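PDB 4A0S: octenoyl-CoA reductase/carboxylase from Streptomyces sp., which probably catalyses the NADPH-dependent reductive carboxylation of 2-octenoyl-CoA, supplying an extender unit for cinnabaramide polyketide biosynthesis. Local coordinates for residues A[72-77]-A[394-399]; A[79-84]-A[164-169]. One frame throughout, in Å; residues are numbered along the deposited sequence.

Contacts 1 and 2 share helix 76-82, and their centres lie about 11 Å apart. The chain order is 72-77, 79-84, 164-169, 394-399, so contact 2 is nested inside the loop that contact 1 closes. Strand 64-73 leads into the shared helix. Contact 1 packs the strand-to-helix turn on helix 393-401, which comes between strands 384-389 and 408-412. Contact 2 joins the helix to the loop between strands 162-163 and 176-180, both in the GroES-like part. The two meet where Val79 CG2 lies 3.6 Å from Cys397 O. Asn77 ND2 also lies 3.6 Å from Phe166 CB. Both contacts thus bear on helix 76-82, which carries residues of both the NADP and the acyl-CoA pockets.

Contact 1: residues A[72-77]-A[394-399]; sequences SSINYN and AEACRV. With NAP (NADP nicotinamide-adenine-dinucleotide phosphate), chain F.
Ser73 OG, next to the Ile74 that packs on Ala396 and Cys397, is gripped by two groups, with hydrogen bonds to Lys408 NZ and Asp116 OD1. The same ammonium group is bonded to the backbone oxygen of Ile74. Asn75 ND2 also bonds to Asp116 OD1, so polar groups hold the residues on either side of Ile74.

Toward helix 393-401 the contact is apolar. Ile74 CG1 lies beside the backbone N (chi1 -53°) and comes within 3.6 Å of Ala396 CB. CD1 continues over the helix backbone to 3.7 Å from Cys397 N. The other branch, CG2, is anti to the backbone N and packs 4.0 Å from Cys397 SG. The two branches of Ile74 thus fit against two successive residues of the helix. On other sides of the helix, Glu395 and Arg398 form salt bridges with Arg47 and Asp43.

After the turn, Tyr76 starts the next helix and lies along NADP. Its CB is 3.5 Å from NAP C3D of the nicotinamide ribose. The ring presents an edge to the pyrophosphate, with CD2 3.3 Å from NAP O2A and that oxygen near the ring plane. The hydroxyl OH lies 3.7 Å from NAP N6A of the adenine. With an alanine here, the ring's contacts with the pyrophosphate and adenine would be lost, which would probably open a gap beside the cofactor.

No hydrogen bond links 72-77 to 394-399. The helix is therefore held against the turn by the fit of Ile74 against Ala396 and Cys397, while hydrogen bonds to Lys408 and Asp116 fix the turn that leads to the cofactor-contacting Tyr76.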
loop_
_atom_site.group_PDB
_atom_site.type_symbol
_atom_site.label_atom_id
_atom_site.label_comp_id
_atom_site.label_asym_id
_atom_site.label_seq_id
_atom_site.Cartn_x
_atom_site.Cartn_y
_atom_site.Cartn_z
ATOM N N SER A 72 7.573 -29.142 20.232
ATOM C CA SER A 72 6.569 -28.120 20.109
ATOM C C SER A 72 7.044 -27.012 21.032
ATOM O O SER A 72 8.231 -26.962 21.387
ATOM C CB SER A 72 5.218 -28.697 20.532
ATOM O OG SER A 72 4.166 -27.782 20.329
ATOM N N SER A 73 6.155 -26.098 21.399
ATOM C CA SER A 73 6.549 -25.059 22.322
ATOM C C SER A 73 5.337 -24.668 23.128
ATOM O O SER A 73 4.188 -24.929 22.721
ATOM C CB SER A 73 7.069 -23.840 21.557
ATOM O OG SER A 73 5.985 -23.091 21.039
ATOM N N ILE A 74 5.578 -24.031 24.266
ATOM C CA ILE A 74 4.479 -23.376 24.953
ATOM C C ILE A 74 4.283 -22.022 24.299
ATOM O O ILE A 74 5.252 -21.268 24.082
ATOM C CB ILE A 74 4.739 -23.203 26.462
ATOM C CG1 ILE A 74 5.114 -24.543 27.075
ATOM C CG2 ILE A 74 3.508 -22.605 27.144
ATOM C CD1 ILE A 74 4.021 -25.588 26.952
ATOM N N ASN A 75 3.036 -21.751 23.937
ATOM C CA ASN A 75 2.649 -20.442 23.512
ATOM C C ASN A 75 1.718 -19.894 24.525
ATOM O O ASN A 75 1.173 -20.636 25.343
ATOM C CB ASN A 75 1.998 -20.502 22.141
ATOM C CG ASN A 75 3.019 -20.588 21.074
ATOM O OD1 ASN A 75 3.686 -19.602 20.784
ATOM N ND2 ASN A 75 3.218 -21.776 20.540
ATOM N N TYR A 76 1.536 -18.588 24.500
ATOM C CA TYR A 76 0.666 -18.058 25.487
ATOM C C TYR A 76 -0.728 -18.613 25.291
ATOM O O TYR A 76 -1.427 -18.825 26.259
ATOM C CB TYR A 76 0.724 -16.532 25.597
ATOM C CG TYR A 76 0.585 -16.137 27.040
ATOM C CD1 TYR A 76 -0.646 -16.241 27.679
ATOM C CD2 TYR A 76 1.679 -15.729 27.790
ATOM C CE1 TYR A 76 -0.807 -15.921 29.016
ATOM C CE2 TYR A 76 1.531 -15.401 29.153
ATOM C CZ TYR A 76 0.273 -15.510 29.755
ATOM O OH TYR A 76 0.062 -15.170 31.081
ATOM N N ASN A 77 -1.114 -18.896 24.045
ATOM C CA ASN A 77 -2.456 -19.425 23.822
ATOM C C ASN A 77 -2.655 -20.792 24.488
ATOM O O ASN A 77 -3.777 -21.143 24.862
ATOM C CB ASN A 77 -2.876 -19.427 22.336
ATOM C CG ASN A 77 -2.073 -20.417 21.479
ATOM O OD1 ASN A 77 -1.093 -20.998 21.921
ATOM N ND2 ASN A 77 -2.502 -20.602 20.231
ATOM N N ALA A 394 3.124 -29.517 31.254
ATOM C CA ALA A 394 2.310 -28.717 32.187
ATOM C C ALA A 394 3.159 -27.657 32.923
ATOM O O ALA A 394 2.776 -26.495 33.039
ATOM C CB ALA A 394 1.593 -29.619 33.173
ATOM N N GLU A 395 4.323 -28.082 33.393
ATOM C CA GLU A 395 5.256 -27.207 34.084
ATOM C C GLU A 395 5.753 -26.160 33.122
ATOM O O GLU A 395 5.785 -24.979 33.448
ATOM C CB GLU A 395 6.442 -28.013 34.613
ATOM C CG GLU A 395 7.475 -27.197 35.374
ATOM C CD GLU A 395 6.882 -26.440 36.545
ATOM O OE1 GLU A 395 5.880 -26.906 37.143
ATOM O OE2 GLU A 395 7.415 -25.361 36.857
ATOM N N ALA A 396 6.127 -26.598 31.924
ATOM C CA ALA A 396 6.568 -25.675 30.879
ATOM C C ALA A 396 5.527 -24.589 30.696
ATOM O O ALA A 396 5.844 -23.409 30.675
ATOM C CB ALA A 396 6.822 -26.414 29.585
ATOM N N CYS A 397 4.270 -25.003 30.604
ATOM C CA CYS A 397 3.144 -24.091 30.485
ATOM C C CYS A 397 3.027 -23.151 31.683
ATOM O O CYS A 397 2.881 -21.934 31.525
ATOM C CB CYS A 397 1.866 -24.889 30.317
ATOM S SG CYS A 397 0.571 -23.943 29.576
ATOM N N ARG A 398 3.114 -23.727 32.881
ATOM C CA ARG A 398 3.116 -22.954 34.110
ATOM C C ARG A 398 4.246 -21.936 34.089
ATOM O O ARG A 398 4.070 -20.794 34.502
ATOM C CB ARG A 398 3.278 -23.901 35.302
ATOM C CG ARG A 398 3.277 -23.238 36.666
ATOM C CD ARG A 398 1.940 -22.594 36.947
ATOM N NE ARG A 398 1.841 -22.138 38.325
ATOM C CZ ARG A 398 0.895 -21.320 38.779
ATOM N NH1 ARG A 398 -0.036 -20.848 37.958
ATOM N NH2 ARG A 398 0.893 -20.965 40.058
ATOM N N VAL A 399 5.414 -22.348 33.622
ATOM C CA VAL A 399 6.548 -21.431 33.542
ATOM C C VAL A 399 6.154 -20.185 32.760
ATOM O O VAL A 399 6.334 -19.073 33.238
ATOM C CB VAL A 399 7.795 -22.113 32.918
ATOM C CG1 VAL A 399 8.761 -21.068 32.353
ATOM C CG2 VAL A 399 8.491 -23.009 33.954
HETATM P PA NAP F . 5.345 -14.517 26.523
HETATM O O1A NAP F . 6.503 -15.375 25.890
HETATM O O2A NAP F . 4.907 -14.894 27.907
HETATM O O5B NAP F . 5.860 -13.068 26.545
HETATM C C5B NAP F . 4.943 -12.069 26.942
HETATM C C4B NAP F . 5.769 -10.915 27.488
HETATM O O4B NAP F . 4.821 -9.897 27.838
HETATM C C3B NAP F . 6.548 -11.278 28.770
HETATM O O3B NAP F . 7.916 -11.222 28.418
HETATM C C2B NAP F . 6.300 -10.107 29.709
HETATM O O2B NAP F . 7.244 -9.055 29.517
HETATM C C1B NAP F . 4.968 -9.591 29.298
HETATM N N9A NAP F . 3.929 -10.368 30.020
HETATM C C8A NAP F . 3.947 -11.651 30.415
HETATM N N7A NAP F . 2.788 -11.973 31.004
HETATM C C5A NAP F . 2.047 -10.875 30.971
HETATM C C6A NAP F . 0.789 -10.595 31.443
HETATM N N6A NAP F . 0.075 -11.552 32.033
HETATM N N1A NAP F . 0.309 -9.375 31.259
HETATM C C2A NAP F . 1.012 -8.435 30.633
HETATM N N3A NAP F . 2.230 -8.652 30.188
HETATM C C4A NAP F . 2.757 -9.869 30.348
HETATM O O3 NAP F . 4.059 -14.522 25.569
HETATM P PN NAP F . 4.124 -14.219 23.991
HETATM O O1N NAP F . 4.253 -15.659 23.383
HETATM O O2N NAP F . 5.144 -13.179 23.603
HETATM O O5D NAP F . 2.617 -13.725 23.814
HETATM C C5D NAP F . 2.333 -12.440 24.360
HETATM C C4D NAP F . 0.888 -12.186 24.040
HETATM O O4D NAP F . 0.772 -12.263 22.576
HETATM C C3D NAP F . -0.051 -13.266 24.580
HETATM O O3D NAP F . -1.205 -12.513 25.007
HETATM C C2D NAP F . -0.366 -14.125 23.374
HETATM O O2D NAP F . -1.666 -14.750 23.488
HETATM C C1D NAP F . -0.444 -13.026 22.333
HETATM N N1N NAP F . -0.064 -13.626 21.076
HETATM C C2N NAP F . -0.892 -13.392 20.000
HETATM C C3N NAP F . -0.510 -13.960 18.818
HETATM C C7N NAP F . -1.408 -13.720 17.667
HETATM O O7N NAP F . -2.378 -12.959 17.743
HETATM N N7N NAP F . -1.079 -14.428 16.621
HETATM C C4N NAP F . 0.649 -14.733 18.691
HETATM C C5N NAP F . 1.497 -14.963 19.761
HETATM C C6N NAP F . 1.134 -14.393 20.970
HETATM P P2B NAP F . 7.324 -7.982 30.714
HETATM O O1X NAP F . 8.761 -7.348 30.283
HETATM O O2X NAP F . 6.158 -6.879 30.575
HETATM O O3X NAP F . 7.304 -8.874 31.932
#

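Contact 2: residues A[79-84]-A[164-169]; sequences VWSAMF and WGFETN. With CO8 (octanoyl-coenzyme A), chain E.
Phe166 sets the CD1 edge of its ring against Ser81 OG, 3.2 Å away, with the oxygen near the ring plane. The ring reaches this place because CG is anti to the backbone N (chi1 -177°). The hydroxyl of Ser81 is satisfied one turn back in the helix, by a hydrogen bond to Asn77 O. Phe166 CE1 also approaches Trp80 CB, at 4.3 Å.

Both aromatic side chains reach the two cysteamine carbons of the bound acyl-CoA. Trp80 CD1 is 3.4 Å from CO8 C2P, which carries the thioester sulfur. Phe166 CZ is 3.6 Å from CO8 C3P. Trp80 NE1 donates a hydrogen bond to NAP O2D, so this indole touches the bound acyl-CoA and the cofactor at once.

Each backbone is fixed locally. Gly165 N bonds to Thr168 OG1 at 3.0 Å, and Thr168 OG1 in turn donates to Asn169 O. Helix 76-82 finishes in a Schellman motif at Phe84, whose N bonds to Ser81 O at 2.9 Å. Glu167 packs on Met352 of the second subunit, which also supplies Arg286, Arg293 and Tyr349 to the CoA.

This is part of the acyl-CoA site of a medium-chain dehydrogenase/reductase fold, where Trp80 meets both the acyl-CoA and the cofactor ribose.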
loop_
_atom_site.group_PDB
_atom_site.type_symbol
_atom_site.label_atom_id
_atom_site.label_comp_id
_atom_site.label_asym_id
_atom_site.label_seq_id
_atom_site.Cartn_x
_atom_site.Cartn_y
_atom_site.Cartn_z
ATOM N N VAL A 79 -1.315 -21.493 27.414
ATOM C CA VAL A 79 -1.683 -20.975 28.726
ATOM C C VAL A 79 -3.140 -20.506 28.778
ATOM O O VAL A 79 -3.865 -20.908 29.683
ATOM C CB VAL A 79 -0.755 -19.817 29.160
ATOM C CG1 VAL A 79 -1.179 -19.247 30.511
ATOM C CG2 VAL A 79 0.705 -20.271 29.172
ATOM N N TRP A 80 -3.557 -19.651 27.840
ATOM C CA TRP A 80 -4.949 -19.207 27.806
ATOM C C TRP A 80 -5.878 -20.420 27.770
ATOM O O TRP A 80 -6.846 -20.465 28.518
ATOM C CB TRP A 80 -5.255 -18.332 26.583
ATOM C CG TRP A 80 -4.534 -17.032 26.510
ATOM C CD1 TRP A 80 -3.829 -16.553 25.442
ATOM C CD2 TRP A 80 -4.426 -16.048 27.537
ATOM N NE1 TRP A 80 -3.303 -15.320 25.736
ATOM C CE2 TRP A 80 -3.643 -14.991 27.017
ATOM C CE3 TRP A 80 -4.903 -15.959 28.850
ATOM C CZ2 TRP A 80 -3.338 -13.843 27.762
ATOM C CZ3 TRP A 80 -4.605 -14.825 29.596
ATOM C CH2 TRP A 80 -3.830 -13.776 29.046
ATOM N N SER A 81 -5.572 -21.385 26.894
ATOM C CA SER A 81 -6.333 -22.641 26.782
ATOM C C SER A 81 -6.502 -23.335 28.109
ATOM O O SER A 81 -7.611 -23.696 28.495
ATOM C CB SER A 81 -5.613 -23.656 25.894
ATOM O OG SER A 81 -5.557 -23.228 24.571
ATOM N N ALA A 82 -5.376 -23.586 28.766
ATOM C CA ALA A 82 -5.362 -24.337 30.011
ATOM C C ALA A 82 -6.028 -23.577 31.153
ATOM O O ALA A 82 -6.387 -24.161 32.172
ATOM C CB ALA A 82 -3.958 -24.710 30.369
ATOM N N MET A 83 -6.165 -22.266 30.986
ATOM C CA MET A 83 -6.918 -21.432 31.919
ATOM C C MET A 83 -8.394 -21.306 31.542
ATOM O O MET A 83 -9.171 -20.690 32.282
ATOM C CB MET A 83 -6.319 -20.030 31.963
ATOM C CG MET A 83 -4.970 -19.939 32.618
ATOM S SD MET A 83 -4.250 -18.302 32.414
ATOM C CE MET A 83 -5.443 -17.240 33.172
ATOM N N PHE A 84 -8.767 -21.868 30.389
ATOM C CA PHE A 84 -10.102 -21.671 29.787
ATOM C C PHE A 84 -10.461 -20.189 29.576
ATOM O O PHE A 84 -11.635 -19.797 29.568
ATOM C CB PHE A 84 -11.182 -22.456 30.551
ATOM C CG PHE A 84 -10.816 -23.904 30.794
ATOM C CD1 PHE A 84 -10.943 -24.854 29.784
ATOM C CD2 PHE A 84 -10.335 -24.319 32.041
ATOM C CE1 PHE A 84 -10.595 -26.200 30.005
ATOM C CE2 PHE A 84 -9.984 -25.657 32.269
ATOM C CZ PHE A 84 -10.121 -26.596 31.249
ATOM N N TRP A 164 -4.292 -23.424 15.013
ATOM C CA TRP A 164 -3.999 -24.802 15.307
ATOM C C TRP A 164 -3.775 -25.044 16.799
ATOM O O TRP A 164 -3.010 -24.313 17.438
ATOM C CB TRP A 164 -2.742 -25.168 14.554
ATOM C CG TRP A 164 -2.442 -26.581 14.640
ATOM C CD1 TRP A 164 -3.286 -27.603 14.382
ATOM C CD2 TRP A 164 -1.177 -27.157 14.953
ATOM N NE1 TRP A 164 -2.638 -28.799 14.545
ATOM C CE2 TRP A 164 -1.336 -28.552 14.897
ATOM C CE3 TRP A 164 0.066 -26.629 15.312
ATOM C CZ2 TRP A 164 -0.291 -29.437 15.168
ATOM C CZ3 TRP A 164 1.110 -27.504 15.574
ATOM C CH2 TRP A 164 0.924 -28.900 15.493
ATOM N N GLY A 165 -4.457 -26.051 17.344
ATOM C CA GLY A 165 -4.313 -26.402 18.757
ATOM C C GLY A 165 -4.979 -25.443 19.722
ATOM O O GLY A 165 -4.866 -25.613 20.929
ATOM N N PHE A 166 -5.664 -24.430 19.195
ATOM C CA PHE A 166 -6.402 -23.486 20.020
ATOM C C PHE A 166 -7.876 -23.446 19.619
ATOM O O PHE A 166 -8.727 -23.768 20.417
ATOM C CB PHE A 166 -5.764 -22.089 19.988
ATOM C CG PHE A 166 -6.443 -21.112 20.883
ATOM C CD1 PHE A 166 -6.279 -21.181 22.267
ATOM C CD2 PHE A 166 -7.282 -20.145 20.356
ATOM C CE1 PHE A 166 -6.925 -20.282 23.114
ATOM C CE2 PHE A 166 -7.936 -19.231 21.193
ATOM C CZ PHE A 166 -7.754 -19.308 22.584
ATOM N N GLU A 167 -8.166 -23.067 18.377
ATOM C CA GLU A 167 -9.513 -23.255 17.825
ATOM C C GLU A 167 -9.612 -24.550 17.034
ATOM O O GLU A 167 -10.650 -24.839 16.438
ATOM C CB GLU A 167 -9.927 -22.084 16.929
ATOM C CG GLU A 167 -10.168 -20.784 17.667
ATOM C CD GLU A 167 -9.046 -19.791 17.490
ATOM O OE1 GLU A 167 -8.166 -20.043 16.643
ATOM O OE2 GLU A 167 -9.052 -18.732 18.182
ATOM N N THR A 168 -8.528 -25.312 16.990
ATOM C CA THR A 168 -8.581 -26.625 16.384
ATOM C C THR A 168 -8.049 -27.629 17.362
ATOM O O THR A 168 -7.287 -27.296 18.258
ATOM C CB THR A 168 -7.767 -26.774 15.069
ATOM O OG1 THR A 168 -6.400 -27.055 15.357
ATOM C CG2 THR A 168 -7.900 -25.545 14.177
ATOM N N ASN A 169 -8.435 -28.872 17.148
ATOM C CA ASN A 169 -7.912 -29.933 17.941
ATOM C C ASN A 169 -6.644 -30.449 17.283
ATOM O O ASN A 169 -6.209 -29.940 16.235
ATOM C CB ASN A 169 -8.940 -31.052 18.063
ATOM C CG ASN A 169 -8.967 -31.651 19.446
ATOM O OD1 ASN A 169 -7.917 -31.862 20.064
ATOM N ND2 ASN A 169 -10.166 -31.937 19.946
HETATM N N1A CO8 E . -17.853 -21.166 28.837
HETATM C C2A CO8 E . -18.413 -21.596 27.705
HETATM N N3A CO8 E . -18.683 -20.759 26.710
HETATM C C4A CO8 E . -18.384 -19.447 26.840
HETATM C C5A CO8 E . -17.797 -18.958 28.001
HETATM C C6A CO8 E . -17.531 -19.863 29.025
HETATM N N6A CO8 E . -16.959 -19.444 30.158
HETATM N N7A CO8 E . -17.612 -17.647 27.850
HETATM C C8A CO8 E . -18.068 -17.316 26.639
HETATM N N9A CO8 E . -18.540 -18.413 26.026
HETATM C C1B CO8 E . -19.146 -18.532 24.672
HETATM C C2B CO8 E . -20.583 -17.998 24.659
HETATM O O2B CO8 E . -21.411 -18.835 23.820
HETATM C C3B CO8 E . -20.381 -16.621 24.033
HETATM O O3B CO8 E . -21.568 -16.182 23.389
HETATM P P3B CO8 E . -22.440 -15.083 24.195
HETATM O O7A CO8 E . -23.958 -15.670 24.260
HETATM O O8A CO8 E . -22.006 -15.084 25.783
HETATM O O9A CO8 E . -22.318 -13.734 23.605
HETATM C C4B CO8 E . -19.265 -16.858 23.021
HETATM O O4B CO8 E . -18.379 -17.768 23.687
HETATM C C5B CO8 E . -18.407 -15.605 22.806
HETATM O O5B CO8 E . -17.295 -15.930 21.947
HETATM P P1A CO8 E . -17.550 -16.170 20.344
HETATM O O1A CO8 E . -16.062 -16.506 19.696
HETATM O O2A CO8 E . -18.492 -17.290 20.025
HETATM O O3A CO8 E . -18.200 -14.767 19.778
HETATM P P2A CO8 E . -17.440 -13.446 19.170
HETATM O O4A CO8 E . -18.259 -12.174 19.679
HETATM O O5A CO8 E . -17.284 -13.457 17.678
HETATM O O6A CO8 E . -15.996 -13.346 19.927
HETATM C CBP CO8 E . -13.560 -13.061 20.119
HETATM C CCP CO8 E . -14.808 -12.955 19.210
HETATM C CDP CO8 E . -13.681 -11.924 21.148
HETATM C CEP CO8 E . -12.333 -12.802 19.244
HETATM C CAP CO8 E . -13.511 -14.474 20.792
HETATM O OAP CO8 E . -13.658 -15.576 19.838
HETATM C C9P CO8 E . -12.273 -14.704 21.703
HETATM O O9P CO8 E . -12.232 -14.159 22.813
HETATM N N8P CO8 E . -11.313 -15.534 21.234
HETATM C C7P CO8 E . -10.116 -15.913 22.043
HETATM C C6P CO8 E . -8.804 -15.165 21.676
HETATM C C5P CO8 E . -8.062 -14.794 22.982
HETATM O O5P CO8 E . -8.590 -14.035 23.791
HETATM N N4P CO8 E . -6.924 -15.400 23.318
HETATM C C3P CO8 E . -6.004 -16.197 22.515
HETATM C C2P CO8 E . -4.786 -15.264 22.443
HETATM S S1P CO8 E . -4.340 -14.855 20.714
HETATM C "C1'" CO8 E . -2.979 -15.912 20.561
HETATM O "O1'" CO8 E . -2.279 -16.261 21.529
HETATM C "C2'" CO8 E . -2.766 -16.350 19.272
HETATM C "C3'" CO8 E . -1.728 -17.184 18.921
HETATM C "C4'" CO8 E . -1.569 -17.545 17.578
HETATM C "C5'" CO8 E . -2.770 -17.308 16.676
HETATM C "C6'" CO8 E . -2.382 -17.942 15.322
HETATM C "C7'" CO8 E . -3.389 -17.546 14.280
HETATM C "C8'" CO8 E . -3.050 -18.304 12.993
#